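Local coordinates for laccase (Uncultured bacterium, PDB 4F7K), which probably oxidises phenolic and related substrates, passing their electrons through bound coppers to dioxygen, at residues A[348-354]-A[374-380]. Residues are numbered along the deposited sequence; the frame is centred on the assembly and turned at random.
Sequences RFPHGIH and DTTLVDA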
loop_
_atom_site.group_PDB
_atom_site.type_symbol
_atom_site.label_atom_id
_atom_site.label_comp_id
_atom_site.label_asym_id
_atom_site.label_seq_id
_atom_site.Cartn_x
_atom_site.Cartn_y
_atom_site.Cartn_z
ATOM N N ARG A 348 -23.302 0.088 -7.143
ATOM C CA ARG A 348 -23.016 1.523 -7.433
ATOM C C ARG A 348 -21.694 2.081 -6.872
ATOM O O ARG A 348 -21.325 3.235 -7.130
ATOM C CB ARG A 348 -24.177 2.398 -6.970
ATOM C CG ARG A 348 -25.490 2.101 -7.684
ATOM C CD ARG A 348 -26.670 2.628 -6.868
ATOM N NE ARG A 348 -26.597 4.075 -6.650
ATOM C CZ ARG A 348 -26.769 4.996 -7.604
ATOM N NH1 ARG A 348 -27.014 4.643 -8.862
ATOM N NH2 ARG A 348 -26.692 6.283 -7.306
ATOM N N PHE A 349 -20.959 1.243 -6.145
ATOM C CA PHE A 349 -19.714 1.668 -5.521
ATOM C C PHE A 349 -18.505 0.852 -5.977
ATOM O O PHE A 349 -18.580 -0.390 -6.097
ATOM C CB PHE A 349 -19.864 1.676 -3.998
ATOM C CG PHE A 349 -20.751 2.772 -3.500
ATOM C CD1 PHE A 349 -20.211 3.974 -3.057
ATOM C CD2 PHE A 349 -22.135 2.628 -3.517
ATOM C CE1 PHE A 349 -21.060 5.013 -2.617
ATOM C CE2 PHE A 349 -22.980 3.671 -3.076
ATOM C CZ PHE A 349 -22.435 4.845 -2.629
ATOM N N PRO A 350 -17.393 1.540 -6.255
ATOM C CA PRO A 350 -16.113 0.876 -6.588
ATOM C C PRO A 350 -15.650 0.000 -5.422
ATOM O O PRO A 350 -15.904 0.356 -4.266
ATOM C CB PRO A 350 -15.147 2.052 -6.769
ATOM C CG PRO A 350 -15.818 3.204 -6.015
ATOM C CD PRO A 350 -17.261 3.009 -6.225
ATOM N N HIS A 351 -15.033 -1.138 -5.734
ATOM C CA HIS A 351 -14.514 -2.038 -4.733
ATOM C C HIS A 351 -13.022 -2.150 -4.896
ATOM O O HIS A 351 -12.540 -2.254 -6.024
ATOM C CB HIS A 351 -15.065 -3.453 -4.908
ATOM C CG HIS A 351 -16.455 -3.639 -4.401
ATOM N ND1 HIS A 351 -17.521 -2.899 -4.871
ATOM C CD2 HIS A 351 -16.962 -4.494 -3.480
ATOM C CE1 HIS A 351 -18.628 -3.281 -4.253
ATOM N NE2 HIS A 351 -18.320 -4.256 -3.413
ATOM N N GLY A 352 -12.302 -2.108 -3.775
ATOM C CA GLY A 352 -10.889 -2.396 -3.755
ATOM C C GLY A 352 -10.685 -3.898 -3.585
ATOM O O GLY A 352 -11.335 -4.529 -2.755
ATOM N N ILE A 353 -9.808 -4.483 -4.358
ATOM C CA ILE A 353 -9.637 -5.950 -4.324
ATOM C C ILE A 353 -8.205 -6.305 -4.016
ATOM O O ILE A 353 -7.314 -5.939 -4.764
ATOM C CB ILE A 353 -9.957 -6.544 -5.712
ATOM C CG1 ILE A 353 -11.337 -6.043 -6.195
ATOM C CG2 ILE A 353 -9.797 -8.091 -5.740
ATOM C CD1 ILE A 353 -12.542 -6.946 -5.781
ATOM N N HIS A 354 -7.980 -7.040 -2.934
ATOM C CA HIS A 354 -6.615 -7.416 -2.561
ATOM C C HIS A 354 -6.444 -8.946 -2.388
ATOM O O HIS A 354 -7.170 -9.566 -1.612
ATOM C CB HIS A 354 -6.193 -6.613 -1.333
ATOM C CG HIS A 354 -4.881 -7.038 -0.738
ATOM N ND1 HIS A 354 -3.743 -7.240 -1.496
ATOM C CD2 HIS A 354 -4.523 -7.269 0.550
ATOM C CE1 HIS A 354 -2.750 -7.600 -0.702
ATOM N NE2 HIS A 354 -3.198 -7.625 0.541
ATOM N N ASP A 374 -0.700 -6.102 -6.583
ATOM C CA ASP A 374 -1.212 -6.985 -5.554
ATOM C C ASP A 374 -2.591 -6.483 -5.064
ATOM O O ASP A 374 -3.272 -7.180 -4.301
ATOM C CB ASP A 374 -0.184 -7.225 -4.411
ATOM C CG ASP A 374 0.251 -5.943 -3.704
ATOM O OD1 ASP A 374 -0.635 -5.093 -3.393
ATOM O OD2 ASP A 374 1.491 -5.788 -3.445
ATOM N N THR A 375 -3.002 -5.312 -5.560
ATOM C CA THR A 375 -4.245 -4.677 -5.168
ATOM C C THR A 375 -4.801 -4.004 -6.396
ATOM O O THR A 375 -4.083 -3.258 -7.070
ATOM C CB THR A 375 -3.980 -3.545 -4.121
ATOM O OG1 THR A 375 -3.207 -4.053 -3.033
ATOM C CG2 THR A 375 -5.266 -2.927 -3.585
ATOM N N THR A 376 -6.079 -4.211 -6.663
ATOM C CA THR A 376 -6.682 -3.603 -7.812
ATOM C C THR A 376 -7.995 -2.904 -7.473
ATOM O O THR A 376 -8.422 -2.914 -6.323
ATOM C CB THR A 376 -6.832 -4.601 -8.967
ATOM O OG1 THR A 376 -7.261 -3.896 -10.124
ATOM C CG2 THR A 376 -7.789 -5.741 -8.633
ATOM N N LEU A 377 -8.585 -2.234 -8.450
ATOM C CA LEU A 377 -9.805 -1.469 -8.218
ATOM C C LEU A 377 -10.773 -1.752 -9.319
ATOM O O LEU A 377 -10.409 -1.651 -10.484
ATOM C CB LEU A 377 -9.560 0.053 -8.164
ATOM C CG LEU A 377 -10.905 0.764 -7.870
ATOM C CD1 LEU A 377 -11.046 1.162 -6.408
ATOM C CD2 LEU A 377 -11.201 1.934 -8.825
ATOM N N VAL A 378 -11.988 -2.142 -8.958
ATOM C CA VAL A 378 -13.027 -2.377 -9.957
ATOM C C VAL A 378 -14.155 -1.396 -9.742
ATOM O O VAL A 378 -14.905 -1.487 -8.763
ATOM C CB VAL A 378 -13.572 -3.809 -9.917
ATOM C CG1 VAL A 378 -14.612 -4.026 -11.032
ATOM C CG2 VAL A 378 -12.425 -4.817 -10.058
ATOM N N ASP A 379 -14.271 -0.454 -10.670
ATOM C CA ASP A 379 -15.297 0.549 -10.563
ATOM C C ASP A 379 -16.698 -0.020 -10.667
ATOM O O ASP A 379 -16.901 -1.153 -11.122
ATOM C CB ASP A 379 -15.075 1.692 -11.547
ATOM C CG ASP A 379 -15.339 3.062 -10.905
ATOM O OD1 ASP A 379 -16.450 3.289 -10.322
ATOM O OD2 ASP A 379 -14.404 3.899 -10.969
ATOM N N ALA A 380 -17.658 0.767 -10.185
ATOM C CA ALA A 380 -19.076 0.408 -10.145
ATOM C C ALA A 380 -19.585 0.060 -11.527
ATOM O O ALA A 380 -19.304 0.771 -12.487
ATOM C CB ALA A 380 -19.871 1.577 -9.598
#
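V378 O is gripped twice: H351 N donates to it over 3.1 Å, N345 ND2 supplies a second hydrogen bond, and the CA-H of P350 leans on it as well. V378 N returns a bond to H351 O at 3.0 Å, and the same reciprocal pattern recurs two residues on, where I353 N meets T376 O at 2.9 Å and T376 N meets I353 O at 2.8 Å. The segments 351-354 and 375-378 run at 152° to each other; these pairs define a regular antiparallel ladder, and G352–L377 and H354–T375 are its non-hydrogen-bonded pairs.

Beyond the ladder a side chain adds a further cross-strand bond: H354 ND1 donates to D374 O over 2.8 Å, nearly straight at 168°. The acceptor lies in the imidazole plane, whereas the donor stands above the carbonyl plane. With CG anti to the backbone N (chi1 172°), the ring reaches the D374 carbonyl, while NE2 hydrogen-bonds to H60 and H62 stacks on the ring, a gathering of histidines consistent with the trinuclear copper site of multicopper oxidases, to which H354 probably belongs. Replacing this imidazole with the methyl of an alanine would probably leave D374 O without its donor and take the hydrogen bond from H60 and the stacked ring from H62. The D374 carboxylate accepts the T375 hydroxyl at OD1.

On the face bearing H351, I353, T376 and V378, I353 CB touches T376 CG2 at 3.7 Å, while its CG1 branch reaches V378 CG2 at 4.2 Å. On the other face, where L377 points, its CD1 meets CB of P350, just before the strand, at 4.2 Å.

D374 OD2 forms a salt bridge with R232 and T376 OG1 bonds to E362, while strand 351-355 lies between strand 395-402, to which P350, G352 and H354 hydrogen-bond around its backbone, and strand 375-378, the sheet's edge.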